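Local coordinates for protein putative tRNA (Adenine(37)-N6)-methyltransferase (Pseudomonas aeruginosa, PDB 7BTU) that probably methylates the N6-threonylcarbamoyladenosine at position 37 of tRNA, using S-adenosylmethionine as methyl donor, at residues L41-P46 and L134-Y139; E51-L56 and G118-S123; P159-E164 and W220-P225; Q190-D195 and I228-V233. All blocks are in the same frame, centred on the assembly; numbering follows the deposited sequence. Where two conformers were deposited one is given.

Contact 1: residues L41-P46 and L134-Y139; sequences LELLPP and LDIKPY
Leu41 and Ile136 reach toward each other tip to tip, with Leu41 CD2 3.6 Å from Ile136 CD1. The same leucine methyl also lies 3.7 Å from Ile136 CG1, so it rests on the end of the isoleucine's longer branch and not on a single carbon. Leu43 adds its own CD2, 4.0 Å from Ile136 CD1, but it comes in at a slant, and the isoleucine methyl is therefore shared by two leucines from one strand. Leu41 gets there with CG anti to the backbone N (chi1 173°), whereas Leu43 sets off alongside the other segment, and only its end comes nearer. Nothing polar passes between the two segments, and their backbones stay well apart, the CA atoms of Leu41 and Ile136 being 9.8 Å from each other. Around this cluster Leu64 and Leu120 touch both Leu41 and Ile136, while Phe94 of the second subunit packs on Ile136, bringing the dimer partner up to the same apolar patch. Just before Ile136, Leu134 and Asp135 form a classic beta bulge opposite Leu65. The contact belongs to the closed antiparallel barrel of the TrmO N-terminal domain: strand 38-43 lies between 15-19 and 119-123, strand 132-138 beside 61-67, so non-adjacent strands of the barrel are joined here through side chains alone.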
loop_
_atom_site.group_PDB
_atom_site.type_symbol
_atom_site.label_atom_id
_atom_site.label_comp_id
_atom_site.label_asym_id
_atom_site.label_seq_id
_atom_site.Cartn_x
_atom_site.Cartn_y
_atom_site.Cartn_z
ATOM N N LEU B 41 12.538 -12.210 -4.117
ATOM C CA LEU B 41 12.365 -11.210 -5.164
ATOM C C LEU B 41 13.723 -11.142 -5.852
ATOM O O LEU B 41 14.688 -10.678 -5.248
ATOM C CB LEU B 41 11.960 -9.857 -4.562
ATOM C CG LEU B 41 11.921 -8.657 -5.585
ATOM C CD1 LEU B 41 11.188 -9.018 -6.912
ATOM C CD2 LEU B 41 11.284 -7.439 -4.941
ATOM N N GLU B 42 13.811 -11.642 -7.084
ATOM C CA GLU B 42 15.060 -11.606 -7.839
ATOM C C GLU B 42 15.111 -10.312 -8.642
ATOM O O GLU B 42 14.289 -10.108 -9.541
ATOM C CB GLU B 42 15.155 -12.799 -8.769
ATOM C CG GLU B 42 14.884 -14.118 -8.051
ATOM C CD GLU B 42 16.026 -14.543 -7.125
ATOM O OE1 GLU B 42 17.195 -14.261 -7.445
ATOM O OE2 GLU B 42 15.747 -15.183 -6.087
ATOM N N LEU B 43 16.081 -9.463 -8.334
ATOM C CA LEU B 43 16.135 -8.128 -8.897
ATOM C C LEU B 43 16.898 -8.132 -10.209
ATOM O O LEU B 43 17.896 -8.845 -10.363
ATOM C CB LEU B 43 16.789 -7.157 -7.908
ATOM C CG LEU B 43 15.879 -6.951 -6.680
ATOM C CD1 LEU B 43 16.597 -6.146 -5.607
ATOM C CD2 LEU B 43 14.527 -6.279 -7.053
ATOM N N LEU B 44 16.441 -7.299 -11.149
ATOM C CA LEU B 44 17.068 -7.138 -12.446
ATOM C C LEU B 44 18.053 -5.981 -12.414
ATOM O O LEU B 44 17.838 -5.014 -11.692
ATOM C CB LEU B 44 16.008 -6.822 -13.509
ATOM C CG LEU B 44 14.995 -7.921 -13.766
ATOM C CD1 LEU B 44 13.875 -7.336 -14.653
ATOM C CD2 LEU B 44 15.734 -9.059 -14.455
ATOM N N PRO B 45 19.100 -5.986 -13.234
ATOM C CA PRO B 45 19.879 -4.759 -13.402
ATOM C C PRO B 45 18.974 -3.645 -13.873
ATOM O O PRO B 45 17.994 -3.884 -14.609
ATOM C CB PRO B 45 20.908 -5.130 -14.484
ATOM C CG PRO B 45 20.882 -6.563 -14.611
ATOM C CD PRO B 45 19.487 -7.025 -14.189
ATOM N N PRO B 46 19.246 -2.399 -13.469
ATOM C CA PRO B 46 20.373 -1.897 -12.674
ATOM C C PRO B 46 20.115 -1.937 -11.175
ATOM O O PRO B 46 20.848 -1.296 -10.420
ATOM C CB PRO B 46 20.494 -0.460 -13.143
ATOM C CG PRO B 46 19.050 -0.069 -13.389
ATOM C CD PRO B 46 18.387 -1.302 -13.953
ATOM N N LEU B 134 7.158 -4.097 -9.474
ATOM C CA LEU B 134 7.482 -2.732 -9.916
ATOM C C LEU B 134 8.191 -1.885 -8.889
ATOM O O LEU B 134 8.860 -0.892 -9.282
ATOM C CB LEU B 134 6.212 -1.950 -10.304
ATOM C CG LEU B 134 5.290 -2.690 -11.263
ATOM C CD1 LEU B 134 3.981 -1.900 -11.464
ATOM C CD2 LEU B 134 6.075 -2.887 -12.610
ATOM N N ASP B 135 8.033 -2.176 -7.601
ATOM C CA ASP B 135 8.596 -1.258 -6.599
ATOM C C ASP B 135 8.727 -2.017 -5.288
ATOM O O ASP B 135 8.028 -3.000 -5.054
ATOM C CB ASP B 135 7.687 -0.022 -6.418
ATOM C CG ASP B 135 8.334 1.066 -5.527
ATOM O OD1 ASP B 135 9.443 1.484 -5.867
ATOM O OD2 ASP B 135 7.763 1.412 -4.456
ATOM N N ILE B 136 9.644 -1.546 -4.446
ATOM C CA ILE B 136 9.847 -1.965 -3.059
ATOM C C ILE B 136 9.882 -0.684 -2.234
ATOM O O ILE B 136 10.610 0.259 -2.592
ATOM C CB ILE B 136 11.201 -2.679 -2.871
ATOM C CG1 ILE B 136 11.337 -3.874 -3.828
ATOM C CG2 ILE B 136 11.404 -3.048 -1.366
ATOM C CD1 ILE B 136 12.793 -4.259 -4.105
ATOM N N LYS B 137 9.165 -0.663 -1.113
ATOM C CA LYS B 137 9.246 0.461 -0.154
ATOM C C LYS B 137 9.094 -0.108 1.250
ATOM O O LYS B 137 8.390 -1.107 1.436
ATOM C CB LYS B 137 8.131 1.504 -0.377
ATOM N N PRO B 138 9.689 0.529 2.260
ATOM C CA PRO B 138 9.487 0.076 3.650
ATOM C C PRO B 138 8.045 0.253 4.054
ATOM O O PRO B 138 7.438 1.275 3.753
ATOM C CB PRO B 138 10.376 1.022 4.495
ATOM C CG PRO B 138 11.303 1.641 3.529
ATOM C CD PRO B 138 10.609 1.679 2.164
ATOM N N TYR B 139 7.525 -0.736 4.786
ATOM C CA TYR B 139 6.275 -0.581 5.510
ATOM C C TYR B 139 6.548 0.227 6.780
ATOM O O TYR B 139 7.485 -0.065 7.524
ATOM C CB TYR B 139 5.693 -1.973 5.841
ATOM C CG TYR B 139 4.348 -1.902 6.536
ATOM C CD1 TYR B 139 4.255 -1.639 7.905
ATOM C CD2 TYR B 139 3.159 -2.038 5.800
ATOM C CE1 TYR B 139 2.995 -1.548 8.549
ATOM C CE2 TYR B 139 1.894 -1.967 6.443
ATOM C CZ TYR B 139 1.821 -1.693 7.775
ATOM O OH TYR B 139 0.588 -1.612 8.400
#

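Contact 2: residues E51-L56 and G118-S123; sequences EALEGL and GRLWLS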
loop_
_atom_site.group_PDB
_atom_site.type_symbol
_atom_site.label_atom_id
_atom_site.label_comp_id
_atom_site.label_asym_id
_atom_site.label_seq_id
_atom_site.Cartn_x
_atom_site.Cartn_y
_atom_site.Cartn_z
ATOM N N GLU B 51 23.659 -1.450 -3.047
ATOM C CA GLU B 51 23.408 -0.058 -2.668
ATOM C C GLU B 51 21.932 0.328 -2.779
ATOM O O GLU B 51 21.477 1.275 -2.121
ATOM C CB GLU B 51 24.262 0.871 -3.542
ATOM C CG GLU B 51 25.749 0.887 -3.116
ATOM C CD GLU B 51 26.514 -0.401 -3.485
ATOM O OE1 GLU B 51 26.092 -1.125 -4.415
ATOM O OE2 GLU B 51 27.540 -0.694 -2.817
ATOM N N ALA B 52 21.177 -0.344 -3.634
ATOM C CA ALA B 52 19.767 0.016 -3.761
ATOM C C ALA B 52 18.955 -0.391 -2.537
ATOM O O ALA B 52 17.839 0.118 -2.345
ATOM C CB ALA B 52 19.201 -0.645 -5.009
ATOM N N LEU B 53 19.504 -1.281 -1.713
ATOM C CA LEU B 53 18.820 -1.884 -0.572
ATOM C C LEU B 53 19.350 -1.386 0.764
ATOM O O LEU B 53 18.772 -1.717 1.805
ATOM C CB LEU B 53 19.003 -3.400 -0.634
ATOM C CG LEU B 53 18.621 -4.086 -1.965
ATOM C CD1 LEU B 53 18.864 -5.599 -1.833
ATOM C CD2 LEU B 53 17.192 -3.820 -2.273
ATOM N N GLU B 54 20.433 -0.601 0.762
ATOM C CA GLU B 54 21.045 -0.151 2.006
ATOM C C GLU B 54 20.025 0.613 2.861
ATOM O O GLU B 54 19.370 1.543 2.374
ATOM C CB GLU B 54 22.264 0.730 1.713
ATOM N N GLY B 55 19.907 0.228 4.138
ATOM C CA GLY B 55 18.884 0.737 5.059
ATOM C C GLY B 55 17.763 -0.253 5.360
ATOM O O GLY B 55 17.089 -0.135 6.404
ATOM N N LEU B 56 17.559 -1.241 4.493
ATOM C CA LEU B 56 16.546 -2.270 4.724
ATOM C C LEU B 56 16.849 -3.162 5.922
ATOM O O LEU B 56 15.946 -3.861 6.402
ATOM C CB LEU B 56 16.376 -3.110 3.446
ATOM C CG LEU B 56 15.534 -2.351 2.415
ATOM C CD1 LEU B 56 15.298 -3.178 1.130
ATOM C CD2 LEU B 56 14.186 -1.804 2.971
ATOM N N GLY B 118 20.836 -7.947 -5.223
ATOM C CA GLY B 118 20.027 -8.602 -6.222
ATOM C C GLY B 118 18.946 -9.534 -5.698
ATOM O O GLY B 118 18.228 -10.132 -6.507
ATOM N N ARG B 119 18.730 -9.605 -4.389
ATOM C CA ARG B 119 17.718 -10.558 -3.911
ATOM C C ARG B 119 17.166 -10.150 -2.545
ATOM O O ARG B 119 17.949 -9.871 -1.614
ATOM C CB ARG B 119 18.366 -11.948 -3.845
ATOM C CG ARG B 119 17.545 -13.007 -3.103
ATOM C CD ARG B 119 18.202 -14.405 -3.176
ATOM N NE ARG B 119 18.395 -14.873 -4.541
ATOM C CZ ARG B 119 19.541 -14.819 -5.213
ATOM N NH1 ARG B 119 20.627 -14.299 -4.657
ATOM N NH2 ARG B 119 19.589 -15.280 -6.458
ATOM N N LEU B 120 15.832 -10.184 -2.403
ATOM C CA LEU B 120 15.161 -10.105 -1.109
ATOM C C LEU B 120 14.633 -11.489 -0.758
ATOM O O LEU B 120 14.039 -12.161 -1.622
ATOM C CB LEU B 120 13.949 -9.166 -1.136
ATOM C CG LEU B 120 14.116 -7.710 -1.618
ATOM C CD1 LEU B 120 12.806 -6.935 -1.366
ATOM C CD2 LEU B 120 15.220 -7.100 -0.911
ATOM N N TRP B 121 14.795 -11.869 0.504
ATOM C CA TRP B 121 14.177 -13.073 1.090
ATOM C C TRP B 121 12.898 -12.677 1.816
ATOM O O TRP B 121 12.924 -11.818 2.699
ATOM C CB TRP B 121 15.128 -13.760 2.084
ATOM C CG TRP B 121 16.004 -14.648 1.396
ATOM C CD1 TRP B 121 15.701 -15.924 0.939
ATOM C CD2 TRP B 121 17.337 -14.380 0.986
ATOM N NE1 TRP B 121 16.783 -16.455 0.313
ATOM C CE2 TRP B 121 17.801 -15.533 0.311
ATOM C CE3 TRP B 121 18.200 -13.301 1.152
ATOM C CZ2 TRP B 121 19.064 -15.619 -0.215
ATOM C CZ3 TRP B 121 19.472 -13.397 0.639
ATOM C CH2 TRP B 121 19.895 -14.545 -0.042
ATOM N N LEU B 122 11.783 -13.320 1.456
ATOM C CA LEU B 122 10.468 -12.917 1.901
ATOM C C LEU B 122 9.787 -14.086 2.630
ATOM O O LEU B 122 10.043 -15.257 2.335
ATOM C CB LEU B 122 9.565 -12.484 0.706
ATOM C CG LEU B 122 10.277 -11.478 -0.207
ATOM C CD1 LEU B 122 9.453 -11.210 -1.509
ATOM C CD2 LEU B 122 10.598 -10.201 0.609
ATOM N N SER B 123 8.868 -13.750 3.528
ATOM C CA SER B 123 8.061 -14.773 4.195
ATOM C C SER B 123 6.684 -14.198 4.404
ATOM O O SER B 123 6.484 -12.974 4.339
ATOM C CB SER B 123 8.664 -15.214 5.535
ATOM O OG SER B 123 8.578 -14.127 6.414
#
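Leu53 and Leu120 both carry CG beside the backbone N and anti to the carbonyl carbon (chi1 -52° and -55°), and this swings their branched ends together. They meet at a slant: Leu120 CD2 sits before the fork of the other leucine, 4.0 Å from Leu53 CD1 and 4.1 Å from Leu53 CD2. Leu56 adds a looser touch, its CD1 4.4 Å from Leu120 CD2. What sets the two loop leucines side by side is a type II beta turn from Leu53 to Leu56, closed by Leu56 N donating to Leu53 O at 3.0 Å. Gly55 occupies its third position with phi 106°, a backbone conformation that favours glycine, since a CB would collide with the carbonyl O of Glu54. Arg119, next to Leu120, points its CB away from the loop and lays CD over one face of the Trp121 indole, offset toward the rim; its guanidinium forms salt bridges with Glu116 and Glu42. The loop between strands 38-43 and 61-67 is thus folded against strand 119-123 of the barrel. Phe115 of the adjoining strand 105-116 touches Leu53 and Leu56, Leu43 of strand 38-43 touches Leu53, and Phe94 of the second subunit packs on both loop leucines.

Contact 3: residues P159-E164 and W220-P225; sequences PGIAVE and WHYPRP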
loop_
_atom_site.group_PDB
_atom_site.type_symbol
_atom_site.label_atom_id
_atom_site.label_comp_id
_atom_site.label_asym_id
_atom_site.label_seq_id
_atom_site.Cartn_x
_atom_site.Cartn_y
_atom_site.Cartn_z
ATOM N N PRO B 159 -11.814 -18.455 11.835
ATOM C CA PRO B 159 -10.706 -18.721 12.781
ATOM C C PRO B 159 -9.619 -19.670 12.282
ATOM O O PRO B 159 -8.504 -19.626 12.814
ATOM C CB PRO B 159 -11.429 -19.285 14.008
ATOM C CG PRO B 159 -12.780 -18.654 13.946
ATOM C CD PRO B 159 -13.129 -18.594 12.480
ATOM N N GLY B 160 -9.875 -20.519 11.309
ATOM C CA GLY B 160 -8.761 -21.348 10.860
ATOM C C GLY B 160 -9.102 -22.766 11.297
ATOM O O GLY B 160 -9.625 -22.978 12.396
ATOM N N ILE B 161 -8.750 -23.744 10.462
ATOM C CA ILE B 161 -9.224 -25.125 10.590
ATOM C C ILE B 161 -8.055 -25.955 11.081
ATOM O O ILE B 161 -6.916 -25.735 10.649
ATOM C CB ILE B 161 -9.725 -25.675 9.230
ATOM C CG1 ILE B 161 -10.546 -24.641 8.474
ATOM C CG2 ILE B 161 -10.530 -26.956 9.356
ATOM C CD1 ILE B 161 -10.839 -25.024 7.014
ATOM N N ALA B 162 -8.346 -26.935 11.936
ATOM C CA ALA B 162 -7.330 -27.881 12.368
ATOM C C ALA B 162 -6.886 -28.743 11.189
ATOM O O ALA B 162 -7.692 -29.090 10.308
ATOM C CB ALA B 162 -7.870 -28.786 13.472
ATOM N N VAL B 163 -5.624 -29.146 11.229
ATOM C CA VAL B 163 -5.005 -29.961 10.195
ATOM C C VAL B 163 -4.347 -31.165 10.852
ATOM O O VAL B 163 -3.452 -30.993 11.677
ATOM C CB VAL B 163 -3.956 -29.162 9.408
ATOM C CG1 VAL B 163 -3.192 -30.119 8.467
ATOM C CG2 VAL B 163 -4.632 -28.008 8.620
ATOM N N GLU B 164 -4.714 -32.375 10.432
ATOM C CA GLU B 164 -3.988 -33.587 10.832
ATOM C C GLU B 164 -3.329 -34.205 9.595
ATOM O O GLU B 164 -3.614 -33.829 8.457
ATOM C CB GLU B 164 -4.916 -34.605 11.531
ATOM C CG GLU B 164 -6.005 -35.027 10.622
ATOM C CD GLU B 164 -6.857 -36.177 11.163
ATOM O OE1 GLU B 164 -7.357 -36.957 10.317
ATOM O OE2 GLU B 164 -6.988 -36.294 12.404
ATOM N N TRP B 220 -5.576 -33.622 0.024
ATOM C CA TRP B 220 -6.199 -33.625 1.331
ATOM C C TRP B 220 -7.708 -33.901 1.219
ATOM O O TRP B 220 -8.298 -33.891 0.124
ATOM C CB TRP B 220 -5.936 -32.304 2.059
ATOM C CG TRP B 220 -6.778 -31.146 1.665
ATOM C CD1 TRP B 220 -7.990 -30.751 2.227
ATOM C CD2 TRP B 220 -6.507 -30.234 0.647
ATOM N NE1 TRP B 220 -8.444 -29.648 1.624
ATOM C CE2 TRP B 220 -7.537 -29.281 0.660
ATOM C CE3 TRP B 220 -5.455 -30.087 -0.241
ATOM C CZ2 TRP B 220 -7.577 -28.239 -0.207
ATOM C CZ3 TRP B 220 -5.493 -29.033 -1.096
ATOM C CH2 TRP B 220 -6.546 -28.125 -1.079
ATOM N N HIS B 221 -8.330 -34.173 2.378
ATOM C CA HIS B 221 -9.789 -34.257 2.408
ATOM C C HIS B 221 -10.277 -33.741 3.776
ATOM O O HIS B 221 -9.475 -33.412 4.649
ATOM C CB HIS B 221 -10.219 -35.700 2.027
ATOM C CG HIS B 221 -9.972 -36.746 3.078
ATOM N ND1 HIS B 221 -10.243 -38.077 2.857
ATOM C CD2 HIS B 221 -9.584 -36.659 4.369
ATOM C CE1 HIS B 221 -9.983 -38.768 3.957
ATOM N NE2 HIS B 221 -9.597 -37.928 4.892
ATOM N N TYR B 222 -11.598 -33.652 3.950
ATOM C CA TYR B 222 -12.232 -33.158 5.174
ATOM C C TYR B 222 -12.821 -34.330 5.934
ATOM O O TYR B 222 -13.943 -34.722 5.638
ATOM C CB TYR B 222 -13.356 -32.186 4.843
ATOM C CG TYR B 222 -12.839 -30.878 4.367
ATOM C CD1 TYR B 222 -12.506 -30.694 3.033
ATOM C CD2 TYR B 222 -12.653 -29.832 5.249
ATOM C CE1 TYR B 222 -12.018 -29.454 2.589
ATOM C CE2 TYR B 222 -12.191 -28.592 4.808
ATOM C CZ TYR B 222 -11.850 -28.426 3.487
ATOM O OH TYR B 222 -11.373 -27.188 3.064
ATOM N N PRO B 223 -12.150 -34.888 6.939
ATOM C CA PRO B 223 -12.810 -35.984 7.724
ATOM C C PRO B 223 -14.051 -35.516 8.461
ATOM O O PRO B 223 -14.948 -36.329 8.752
ATOM C CB PRO B 223 -11.731 -36.453 8.728
ATOM C CG PRO B 223 -10.449 -35.838 8.267
ATOM C CD PRO B 223 -10.767 -34.626 7.371
ATOM N N ARG B 224 -14.098 -34.235 8.818
ATOM C CA ARG B 224 -15.213 -33.572 9.475
ATOM C C ARG B 224 -15.239 -32.157 8.916
ATOM O O ARG B 224 -14.225 -31.688 8.394
ATOM C CB ARG B 224 -15.050 -33.511 10.999
ATOM C CG ARG B 224 -14.667 -34.799 11.667
ATOM C CD ARG B 224 -14.792 -34.658 13.185
ATOM N NE ARG B 224 -14.102 -33.456 13.649
ATOM C CZ ARG B 224 -12.945 -33.476 14.302
ATOM N NH1 ARG B 224 -12.366 -34.646 14.558
ATOM N NH2 ARG B 224 -12.371 -32.340 14.700
ATOM N N PRO B 225 -16.366 -31.446 9.027
ATOM C CA PRO B 225 -16.381 -30.062 8.517
ATOM C C PRO B 225 -15.299 -29.170 9.108
ATOM O O PRO B 225 -14.879 -28.217 8.438
ATOM C CB PRO B 225 -17.784 -29.571 8.898
ATOM C CG PRO B 225 -18.588 -30.808 8.875
ATOM C CD PRO B 225 -17.712 -31.889 9.425
#
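Glu164, whose side chain passes Pro223 across the contact, is tied into the sheet by backbone hydrogen bonds from its N to Ile228 O and from Val230 N to its O. The strand that supplies both partners, 227-234, explains the whole layout: in the mixed four-stranded sheet of the C-terminal domain it runs between strand 162-165, parallel to it, and strand 216-222, antiparallel to it, so residues 159-164 and 220-225 face each other across its beginning without pairing. The Glu164 side chain leaves with CG between the backbone N and the carbonyl carbon (chi1 61°) and then runs extended, sliding past the proline ring in the opposite direction. Glu164 OE1 comes to 3.9 Å from Pro223 CG, and it also forms a long, weak ion pair with Arg229. The carboxylate has other charge nearby, though not touching: Glu164 OE2 is 6.0 Å from Arg224 NH1, a separation at which any attraction would probably be modest. Arg224 is instead held by a salt bridge to Asp226.

The chain turns a corner at Pro223, on the way from strand 216-222 to strand 227-234, and this brings the ring up to Glu164. At the other end of the contact Ile161 points its CB toward residues 220-225, and Tyr222, whose CB heads away from residues 159-164, nevertheless brings its ring back into range. The touch is light: Ile161 CD1 lies near the ring plane, at the edge, 4.4 Å from Tyr222 CE2, while Arg224 O lies in that plane by the next ring atom, 4.0 Å from Tyr222 CD2.

Contact 4: residues Q190-D195 and I228-V233; sequences QCLAQD and IRVLDV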
loop_
_atom_site.group_PDB
_atom_site.type_symbol
_atom_site.label_atom_id
_atom_site.label_comp_id
_atom_site.label_asym_id
_atom_site.label_seq_id
_atom_site.Cartn_x
_atom_site.Cartn_y
_atom_site.Cartn_z
ATOM N N GLN B 190 -0.073 -24.373 7.267
ATOM C CA GLN B 190 -0.536 -23.000 7.343
ATOM C C GLN B 190 -1.457 -22.657 6.184
ATOM O O GLN B 190 -2.381 -21.870 6.346
ATOM C CB GLN B 190 0.651 -22.022 7.373
ATOM C CG GLN B 190 1.393 -22.121 8.718
ATOM C CD GLN B 190 2.786 -21.582 8.658
ATOM O OE1 GLN B 190 3.098 -20.721 7.820
ATOM N NE2 GLN B 190 3.648 -22.061 9.573
ATOM N N CYS B 191 -1.183 -23.213 4.993
ATOM C CA CYS B 191 -2.030 -23.012 3.805
ATOM C C CYS B 191 -3.391 -23.686 3.971
ATOM O O CYS B 191 -4.442 -23.125 3.612
ATOM C CB CYS B 191 -1.303 -23.594 2.569
ATOM S SG CYS B 191 -2.214 -23.672 0.962
ATOM N N LEU B 192 -3.386 -24.933 4.449
ATOM C CA LEU B 192 -4.625 -25.685 4.543
ATOM C C LEU B 192 -5.511 -25.137 5.640
ATOM O O LEU B 192 -6.746 -25.118 5.482
ATOM C CB LEU B 192 -4.330 -27.179 4.778
ATOM C CG LEU B 192 -3.739 -27.838 3.509
ATOM C CD1 LEU B 192 -3.515 -29.329 3.680
ATOM C CD2 LEU B 192 -4.664 -27.578 2.345
ATOM N N ALA B 193 -4.922 -24.659 6.744
ATOM C CA ALA B 193 -5.779 -24.113 7.796
ATOM C C ALA B 193 -6.666 -22.969 7.307
ATOM O O ALA B 193 -7.723 -22.731 7.900
ATOM C CB ALA B 193 -4.961 -23.619 8.977
ATOM N N GLN B 194 -6.276 -22.263 6.249
ATOM C CA GLN B 194 -7.095 -21.190 5.690
ATOM C C GLN B 194 -7.947 -21.619 4.479
ATOM O O GLN B 194 -8.489 -20.744 3.793
ATOM C CB GLN B 194 -6.200 -19.968 5.350
ATOM C CG GLN B 194 -5.358 -19.451 6.539
ATOM C CD GLN B 194 -4.747 -18.027 6.300
ATOM O OE1 GLN B 194 -5.354 -17.176 5.650
ATOM N NE2 GLN B 194 -3.517 -17.808 6.801
ATOM N N ASP B 195 -8.064 -22.950 4.171
ATOM C CA ASP B 195 -9.095 -23.483 3.269
ATOM C C ASP B 195 -8.923 -23.246 1.761
ATOM O O ASP B 195 -9.788 -22.600 1.146
ATOM C CB ASP B 195 -10.456 -22.890 3.670
ATOM N N ILE B 228 -9.142 -30.871 8.488
ATOM C CA ILE B 228 -8.491 -31.258 7.254
ATOM C C ILE B 228 -7.464 -32.327 7.558
ATOM O O ILE B 228 -6.739 -32.245 8.561
ATOM C CB ILE B 228 -7.848 -30.026 6.597
ATOM C CG1 ILE B 228 -8.964 -29.144 5.983
ATOM C CG2 ILE B 228 -6.837 -30.480 5.581
ATOM C CD1 ILE B 228 -8.467 -27.818 5.306
ATOM N N ARG B 229 -7.366 -33.311 6.679
ATOM C CA ARG B 229 -6.365 -34.359 6.800
ATOM C C ARG B 229 -5.512 -34.375 5.549
ATOM O O ARG B 229 -6.048 -34.435 4.444
ATOM C CB ARG B 229 -7.052 -35.732 7.049
ATOM C CG ARG B 229 -6.140 -36.941 6.765
ATOM C CD ARG B 229 -7.013 -38.303 6.654
ATOM N NE ARG B 229 -6.193 -39.513 6.477
ATOM C CZ ARG B 229 -5.426 -39.960 7.456
ATOM N NH1 ARG B 229 -5.432 -39.292 8.588
ATOM N NH2 ARG B 229 -4.672 -41.060 7.339
ATOM N N VAL B 230 -4.177 -34.251 5.710
ATOM C CA VAL B 230 -3.287 -34.308 4.551
ATOM C C VAL B 230 -3.106 -35.765 4.181
ATOM O O VAL B 230 -2.703 -36.589 5.025
ATOM C CB VAL B 230 -1.892 -33.659 4.846
ATOM C CG1 VAL B 230 -1.095 -33.509 3.537
ATOM C CG2 VAL B 230 -2.033 -32.296 5.540
ATOM N N LEU B 231 -3.342 -36.090 2.909
ATOM C CA LEU B 231 -3.282 -37.486 2.496
ATOM C C LEU B 231 -1.902 -37.846 1.939
ATOM O O LEU B 231 -1.374 -38.914 2.225
ATOM C CB LEU B 231 -4.351 -37.739 1.426
ATOM C CG LEU B 231 -5.791 -37.572 1.893
ATOM C CD1 LEU B 231 -6.741 -37.441 0.681
ATOM C CD2 LEU B 231 -6.154 -38.851 2.676
ATOM N N ASP B 232 -1.336 -36.992 1.090
ATOM C CA ASP B 232 -0.070 -37.339 0.434
ATOM C C ASP B 232 0.553 -36.057 -0.104
ATOM O O ASP B 232 -0.124 -35.033 -0.239
ATOM C CB ASP B 232 -0.235 -38.368 -0.678
ATOM C CG ASP B 232 -0.906 -37.783 -1.913
ATOM O OD1 ASP B 232 -0.372 -36.856 -2.513
ATOM O OD2 ASP B 232 -1.984 -38.244 -2.284
ATOM N N VAL B 233 1.851 -36.128 -0.386
ATOM C CA VAL B 233 2.650 -35.002 -0.905
ATOM C C VAL B 233 3.520 -35.641 -1.970
ATOM O O VAL B 233 4.295 -36.552 -1.664
ATOM C CB VAL B 233 3.526 -34.343 0.162
ATOM C CG1 VAL B 233 4.291 -33.119 -0.491
ATOM C CG2 VAL B 233 2.660 -33.818 1.292
#
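Leu192, near the C-terminal end of helix 184-193, approaches Ile228 on strand 227-234 so that their CA atoms are 7.3 Å apart, the nearest such approach between the two segments. Leu192 and Ile228 carry most of the contact. Leu192 CD1 sits 3.8 Å from Val230 CG2 and 4.0 Å from Ile228 CG2, touching side chains two residues apart on the strand, Arg229 between them pointing its CB away, and it crosses each at a slant. The leucine CG stands anti to the carbonyl carbon (chi1 -71°), which carries the branch out over the strand. Ile228 divides its work: while CG2 meets the leucine side chain, the longer branch ends in CD1 only 3.2 Å from Leu192 O, a snug methyl-to-carbonyl contact. That oxygen also accepts from Asp195 N at 2.9 Å, as the chain leaves the helix and Asp195 takes up a positive phi. Trp220 of strand 216-222 and Val163 of strand 162-165 both touch Leu192, so the helix end is packed on three strands of the C-terminal sheet. Further along, Leu231 and Asp232 form a classic beta bulge opposite His219. No hydrogen bond or charge joins helix and strand here; the contact rests on the fit of buried methyl groups, and the polar Leu192 carbonyl is satisfied within its own segment even as Ile228 presses against it.

The four contacts fall into two pairs on opposite sides of the chain's centre. Contacts 1 and 2 lie in the N-terminal barrel with centres about 8 Å apart, contact 1 using strand 38-43 and contact 2 its sheet neighbour 119-123; both are buried, aliphatic and reached by the second subunit. Contacts 3 and 4, with centres about 7 Å apart, are built on one C-terminal sheet and touch no other chain of the assembly. Contact 4 is its buried side, methyls against methyls and a helix-end carbonyl, whereas contact 3 is at the surface, where a proline, a carboxylate and a tyrosine edge meet more loosely. Contacts 2 and 4 approach to about 8 Å at their nearest atoms.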